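Local structure of E3 19 kDa protein (Human adenovirus E serotype 4, 5IRO) at residues 63-68 and 84-89; 41-46 and 68-73. The protein probably binds class I heavy chains and retains them in the endoplasmic reticulum, keeping them from the surface of the infected cell. All coordinates share one frame; numbering follows the deposited sequence.

Contact 1 of 2, residues 63-68 and 84-89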
loop_
_atom_site.group_PDB
_atom_site.type_symbol
_atom_site.label_atom_id
_atom_site.label_comp_id
_atom_site.label_asym_id
_atom_site.label_seq_id
_atom_site.Cartn_x
_atom_site.Cartn_y
_atom_site.Cartn_z
ATOM N N ASP D 63 4.057 -27.962 -3.497
ATOM C CA ASP D 63 3.374 -27.336 -4.627
ATOM C C ASP D 63 4.031 -27.704 -5.963
ATOM O O ASP D 63 5.222 -28.019 -6.001
ATOM C CB ASP D 63 3.318 -25.816 -4.420
ATOM C CG ASP D 63 2.434 -25.424 -3.250
ATOM O OD1 ASP D 63 2.071 -26.317 -2.454
ATOM O OD2 ASP D 63 2.105 -24.226 -3.124
ATOM N N PRO D 64 3.255 -27.660 -7.064
ATOM C CA PRO D 64 3.715 -28.183 -8.357
ATOM C C PRO D 64 4.970 -27.502 -8.888
ATOM O O PRO D 64 5.246 -26.347 -8.564
ATOM C CB PRO D 64 2.537 -27.879 -9.292
ATOM C CG PRO D 64 1.359 -27.798 -8.396
ATOM C CD PRO D 64 1.867 -27.173 -7.140
ATOM N N GLU D 65 5.726 -28.238 -9.698
ATOM C CA GLU D 65 6.958 -27.730 -10.279
ATOM C C GLU D 65 6.913 -27.905 -11.784
ATOM O O GLU D 65 7.942 -27.939 -12.461
ATOM C CB GLU D 65 8.151 -28.459 -9.680
ATOM C CG GLU D 65 8.303 -28.198 -8.201
ATOM C CD GLU D 65 9.157 -29.233 -7.525
ATOM O OE1 GLU D 65 9.399 -30.292 -8.141
ATOM O OE2 GLU D 65 9.596 -28.977 -6.385
ATOM N N TRP D 66 5.694 -28.025 -12.289
ATOM C CA TRP D 66 5.446 -28.080 -13.713
ATOM C C TRP D 66 4.244 -27.191 -13.993
ATOM O O TRP D 66 3.471 -26.877 -13.087
ATOM C CB TRP D 66 5.200 -29.530 -14.135
ATOM C CG TRP D 66 4.056 -30.184 -13.427
ATOM C CD1 TRP D 66 4.131 -31.063 -12.383
ATOM C CD2 TRP D 66 2.674 -30.100 -13.779
ATOM N NE1 TRP D 66 2.872 -31.478 -12.024
ATOM C CE2 TRP D 66 1.959 -30.908 -12.873
ATOM C CE3 TRP D 66 1.965 -29.401 -14.761
ATOM C CZ2 TRP D 66 0.576 -31.035 -12.920
ATOM C CZ3 TRP D 66 0.595 -29.527 -14.804
ATOM C CH2 TRP D 66 -0.085 -30.338 -13.893
ATOM N N TYR D 67 4.081 -26.793 -15.248
ATOM C CA TYR D 67 2.941 -25.986 -15.656
ATOM C C TYR D 67 2.580 -26.278 -17.106
ATOM O O TYR D 67 3.446 -26.624 -17.907
ATOM C CB TYR D 67 3.220 -24.494 -15.424
ATOM C CG TYR D 67 4.438 -23.950 -16.143
ATOM C CD1 TYR D 67 4.308 -23.170 -17.284
ATOM C CD2 TYR D 67 5.720 -24.216 -15.677
ATOM C CE1 TYR D 67 5.416 -22.671 -17.939
ATOM C CE2 TYR D 67 6.834 -23.722 -16.325
ATOM C CZ TYR D 67 6.677 -22.951 -17.455
ATOM O OH TYR D 67 7.786 -22.459 -18.104
ATOM N N THR D 68 1.303 -26.129 -17.441
ATOM C CA THR D 68 0.835 -26.472 -18.777
ATOM C C THR D 68 0.578 -25.231 -19.614
ATOM O O THR D 68 0.065 -24.224 -19.114
ATOM C CB THR D 68 -0.461 -27.313 -18.739
ATOM O OG1 THR D 68 -1.461 -26.638 -17.973
ATOM C CG2 THR D 68 -0.198 -28.665 -18.130
ATOM N N THR D 84 8.542 -28.130 -17.238
ATOM C CA THR D 84 9.008 -28.242 -15.861
ATOM C C THR D 84 10.007 -27.133 -15.528
ATOM O O THR D 84 11.094 -27.058 -16.100
ATOM C CB THR D 84 9.617 -29.640 -15.552
ATOM O OG1 THR D 84 10.177 -29.643 -14.232
ATOM C CG2 THR D 84 10.693 -30.022 -16.561
ATOM N N PHE D 85 9.610 -26.249 -14.620
ATOM C CA PHE D 85 10.519 -25.252 -14.076
ATOM C C PHE D 85 10.465 -25.390 -12.572
ATOM O O PHE D 85 9.389 -25.386 -11.976
ATOM C CB PHE D 85 10.111 -23.837 -14.475
ATOM C CG PHE D 85 11.113 -22.790 -14.070
ATOM C CD1 PHE D 85 11.004 -22.133 -12.854
ATOM C CD2 PHE D 85 12.179 -22.479 -14.900
ATOM C CE1 PHE D 85 11.929 -21.174 -12.478
ATOM C CE2 PHE D 85 13.108 -21.523 -14.531
ATOM C CZ PHE D 85 12.983 -20.869 -13.318
ATOM N N ILE D 86 11.635 -25.513 -11.960
ATOM C CA ILE D 86 11.705 -25.730 -10.525
ATOM C C ILE D 86 11.578 -24.447 -9.700
ATOM O O ILE D 86 12.395 -23.529 -9.795
ATOM C CB ILE D 86 12.989 -26.506 -10.144
ATOM C CG1 ILE D 86 12.987 -26.836 -8.653
ATOM C CG2 ILE D 86 14.252 -25.765 -10.590
ATOM C CD1 ILE D 86 12.064 -27.977 -8.310
ATOM N N PHE D 87 10.512 -24.388 -8.910
ATOM C CA PHE D 87 10.229 -23.234 -8.071
ATOM C C PHE D 87 11.004 -23.383 -6.769
ATOM O O PHE D 87 11.218 -22.416 -6.041
ATOM C CB PHE D 87 8.727 -23.116 -7.797
ATOM C CG PHE D 87 7.874 -23.141 -9.037
ATOM C CD1 PHE D 87 7.432 -21.964 -9.615
ATOM C CD2 PHE D 87 7.510 -24.340 -9.621
ATOM C CE1 PHE D 87 6.652 -21.982 -10.755
ATOM C CE2 PHE D 87 6.729 -24.363 -10.761
ATOM C CZ PHE D 87 6.301 -23.183 -11.327
ATOM N N GLU D 88 11.433 -24.611 -6.495
ATOM C CA GLU D 88 12.224 -24.927 -5.310
ATOM C C GLU D 88 13.621 -24.309 -5.396
ATOM O O GLU D 88 14.361 -24.283 -4.413
ATOM C CB GLU D 88 12.326 -26.450 -5.163
ATOM C CG GLU D 88 12.878 -26.963 -3.844
ATOM C CD GLU D 88 12.903 -28.482 -3.779
ATOM O OE1 GLU D 88 12.346 -29.129 -4.692
ATOM O OE2 GLU D 88 13.478 -29.028 -2.815
ATOM N N HIS D 89 13.968 -23.795 -6.572
ATOM C CA HIS D 89 15.297 -23.241 -6.806
ATOM C C HIS D 89 15.261 -21.724 -6.952
ATOM O O HIS D 89 16.296 -21.084 -7.140
ATOM C CB HIS D 89 15.921 -23.869 -8.050
ATOM C CG HIS D 89 16.887 -24.970 -7.750
ATOM N ND1 HIS D 89 18.061 -24.765 -7.056
ATOM C CD2 HIS D 89 16.852 -26.292 -8.044
ATOM C CE1 HIS D 89 18.706 -25.911 -6.938
ATOM N NE2 HIS D 89 17.993 -26.853 -7.530
#

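Contact 2 of 2, residues 41-46 and 68-73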
loop_
_atom_site.group_PDB
_atom_site.type_symbol
_atom_site.label_atom_id
_atom_site.label_comp_id
_atom_site.label_asym_id
_atom_site.label_seq_id
_atom_site.Cartn_x
_atom_site.Cartn_y
_atom_site.Cartn_z
ATOM N N SER D 41 -5.866 -17.048 -26.315
ATOM C CA SER D 41 -6.103 -18.491 -26.257
ATOM C C SER D 41 -4.866 -19.297 -25.853
ATOM O O SER D 41 -4.966 -20.492 -25.572
ATOM C CB SER D 41 -6.709 -19.015 -27.564
ATOM O OG SER D 41 -7.934 -18.360 -27.843
ATOM N N VAL D 42 -3.707 -18.645 -25.810
ATOM C CA VAL D 42 -2.530 -19.265 -25.219
ATOM C C VAL D 42 -2.779 -19.305 -23.719
ATOM O O VAL D 42 -2.549 -18.333 -22.998
ATOM C CB VAL D 42 -1.206 -18.538 -25.597
ATOM C CG1 VAL D 42 -1.364 -17.035 -25.494
ATOM C CG2 VAL D 42 -0.039 -19.027 -24.739
ATOM N N ALA D 43 -3.276 -20.444 -23.253
ATOM C CA ALA D 43 -3.715 -20.557 -21.870
ATOM C C ALA D 43 -2.608 -21.079 -20.973
ATOM O O ALA D 43 -1.945 -22.056 -21.301
ATOM C CB ALA D 43 -4.938 -21.463 -21.782
ATOM N N ILE D 44 -2.400 -20.420 -19.839
ATOM C CA ILE D 44 -1.375 -20.860 -18.903
ATOM C C ILE D 44 -2.029 -21.456 -17.661
ATOM O O ILE D 44 -2.967 -20.889 -17.100
ATOM C CB ILE D 44 -0.367 -19.734 -18.541
ATOM C CG1 ILE D 44 0.776 -20.287 -17.682
ATOM C CG2 ILE D 44 -1.056 -18.569 -17.848
ATOM C CD1 ILE D 44 1.591 -21.353 -18.372
ATOM N N GLN D 45 -1.546 -22.625 -17.258
ATOM C CA GLN D 45 -2.067 -23.295 -16.076
ATOM C C GLN D 45 -0.904 -23.707 -15.185
ATOM O O GLN D 45 0.123 -24.167 -15.678
ATOM C CB GLN D 45 -2.890 -24.512 -16.496
ATOM C CG GLN D 45 -3.159 -25.535 -15.405
ATOM C CD GLN D 45 -4.612 -25.565 -14.985
ATOM O OE1 GLN D 45 -5.497 -25.180 -15.750
ATOM N NE2 GLN D 45 -4.870 -26.032 -13.770
ATOM N N TYR D 46 -1.063 -23.540 -13.877
ATOM C CA TYR D 46 0.005 -23.853 -12.935
ATOM C C TYR D 46 -0.445 -24.953 -11.973
ATOM O O TYR D 46 -0.018 -26.100 -12.102
ATOM C CB TYR D 46 0.439 -22.593 -12.177
ATOM C CG TYR D 46 1.386 -22.840 -11.020
ATOM C CD1 TYR D 46 2.421 -23.763 -11.121
ATOM C CD2 TYR D 46 1.246 -22.144 -9.827
ATOM C CE1 TYR D 46 3.280 -23.991 -10.065
ATOM C CE2 TYR D 46 2.103 -22.363 -8.766
ATOM C CZ TYR D 46 3.118 -23.287 -8.890
ATOM O OH TYR D 46 3.975 -23.507 -7.837
ATOM N N THR D 68 1.303 -26.129 -17.441
ATOM C CA THR D 68 0.835 -26.472 -18.777
ATOM C C THR D 68 0.578 -25.231 -19.614
ATOM O O THR D 68 0.065 -24.224 -19.114
ATOM C CB THR D 68 -0.461 -27.313 -18.739
ATOM O OG1 THR D 68 -1.461 -26.638 -17.973
ATOM C CG2 THR D 68 -0.198 -28.665 -18.130
ATOM N N VAL D 69 0.933 -25.313 -20.892
ATOM C CA VAL D 69 0.675 -24.228 -21.828
ATOM C C VAL D 69 -0.167 -24.744 -22.993
ATOM O O VAL D 69 0.263 -25.599 -23.765
ATOM C CB VAL D 69 1.989 -23.567 -22.340
ATOM C CG1 VAL D 69 2.997 -24.613 -22.804
ATOM C CG2 VAL D 69 1.695 -22.548 -23.438
ATOM N N SER D 70 -1.387 -24.227 -23.096
ATOM C CA SER D 70 -2.307 -24.649 -24.138
ATOM C C SER D 70 -2.152 -23.693 -25.307
ATOM O O SER D 70 -2.406 -22.493 -25.171
ATOM C CB SER D 70 -3.749 -24.638 -23.624
ATOM O OG SER D 70 -3.877 -25.373 -22.418
ATOM N N VAL D 71 -1.733 -24.228 -26.451
ATOM C CA VAL D 71 -1.485 -23.406 -27.633
ATOM C C VAL D 71 -1.946 -24.069 -28.928
ATOM O O VAL D 71 -1.587 -25.210 -29.212
ATOM C CB VAL D 71 0.014 -23.052 -27.767
ATOM C CG1 VAL D 71 0.374 -21.897 -26.855
ATOM C CG2 VAL D 71 0.884 -24.264 -27.472
ATOM N N PRO D 72 -2.732 -23.335 -29.731
ATOM C CA PRO D 72 -3.229 -23.815 -31.025
ATOM C C PRO D 72 -2.122 -23.944 -32.067
ATOM O O PRO D 72 -1.201 -23.127 -32.098
ATOM C CB PRO D 72 -4.218 -22.721 -31.439
ATOM C CG PRO D 72 -3.729 -21.496 -30.740
ATOM C CD PRO D 72 -3.238 -21.989 -29.413
ATOM N N GLY D 73 -2.216 -24.975 -32.900
ATOM C CA GLY D 73 -1.198 -25.266 -33.895
ATOM C C GLY D 73 -1.513 -24.681 -35.259
ATOM O O GLY D 73 -2.483 -23.941 -35.418
#

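Contact 1 of 2, residues 63-68 and 84-89
Phe87 turns its ring back toward residues 63-68 and brings the CD2–CE2 edge against the backbone of Pro64 and Glu65. Phe87 CE2 lies 3.4 Å from Glu65 CA, which sits in the plane of the ring at its edge, while Pro64 O approaches Phe87 CD2 obliquely at 3.2 Å. The first torsion of Phe87 (chi1 -52°) sets CG anti to its own carbonyl carbon, and from there the ring reaches the other segment. A second buried aromatic, Tyr67, meets the segment differently: its CE2, at the ring edge, touches Phe85 CB at 3.8 Å, and the two side chains run at a slant to one another. These two rings make up the well-packed half of the contact, in which edges press on backbone and methylene carbon.

The other half is the more solvent-exposed one and is weakly bonded. Glu65 runs alongside Ile86, with the carboxylate carbon Glu65 CD 3.3 Å from the methyl Ile86 CD1. Beyond it Glu65 OE2 comes within 3.2 Å of Glu88 OE1, two acceptors of like charge, with no hydrogen bond between them. The backbone link is slight too: Glu65 O receives weak hydrogen bonds from Phe85 N, bent to 120° at the hydrogen, and from Thr84 OG1. Thr84 and Glu88 are exposed.

The principle illustrated is regular pairing giving way to weak bonds and ring packing where strand 78-84, the neighbour of strand 66-72, runs out and the chain leads on toward helix 91-94. Phe87 also meets the rings of Tyr46 and Trp59, Phe85 rests on Leu20 and Phe22 of strand 20-24, and Tyr67 packs on Ile44 of strand 43-45.

Contact 2 of 2, residues 41-46 and 68-73
Val42 and Val71 extend alongside each other from adjoining chain segments, and their methyls meet at 3.6 Å between Val42 CG2 and Val71 CG1. The same Val42 methyl lies anti to its backbone N and also reaches Val69 CG2, 4.1 Å away, although this second valine crosses it at a slant. Ile44 shares a face with Val69, but its end comes close to the backbone of the neighbouring strand, with Ile44 CD1 3.3 Å from Thr68 O.

The opposite face carries Ala43, Gln45, Thr68 and Ser70. Gln45 and Thr68 run next to one another, and Thr68 OG1 rests against the aliphatic part of Gln45 at CB and CG. The glutamine then bends at chi2 (110°), carrying its amide away to hydrogen-bond through NE2 to Lys47 O. Ala43 CB faces Ser70 CB at 3.9 Å, while the serine hydroxyl is hydrogen-bonded to that of Thr80.

Four backbone hydrogen bonds fix this register; that from Ser70 N to Ala43 O is 2.9 Å long and nearly straight (170° at the hydrogen). Ala43–Ser70 and Gln45–Thr68 are the hydrogen-bonded pairs, with Ile44–Val69 the non-hydrogen-bonded pair between them. The result exemplifies a regular antiparallel ladder: short edge strand 43-45 borders central strand 66-72, with Ile44 packing on Ile33 and Leu55 of the other sheet.

Overall arrangement
Contacts 1 and 2 have their centres about 16 Å apart and share Thr68, because both draw on strand 66-72: residues 63-68 lead into it and 68-73 continue it. Along the chain the segments alternate, 41-46, 63-68, 68-73, then 84-89. The central strand of one three-stranded antiparallel sheet thus pairs with strand 43-45 in contact 2, while contact 1 lies where its other neighbour, strand 78-84, ends. The contacts also touch directly: Tyr46 OH is 3.2 Å from Pro64 O, a probable hydrogen bond. One continuous strand therefore ties the sheet edge to the loop before helix 91-94, all within the adenovirus GP19K family region.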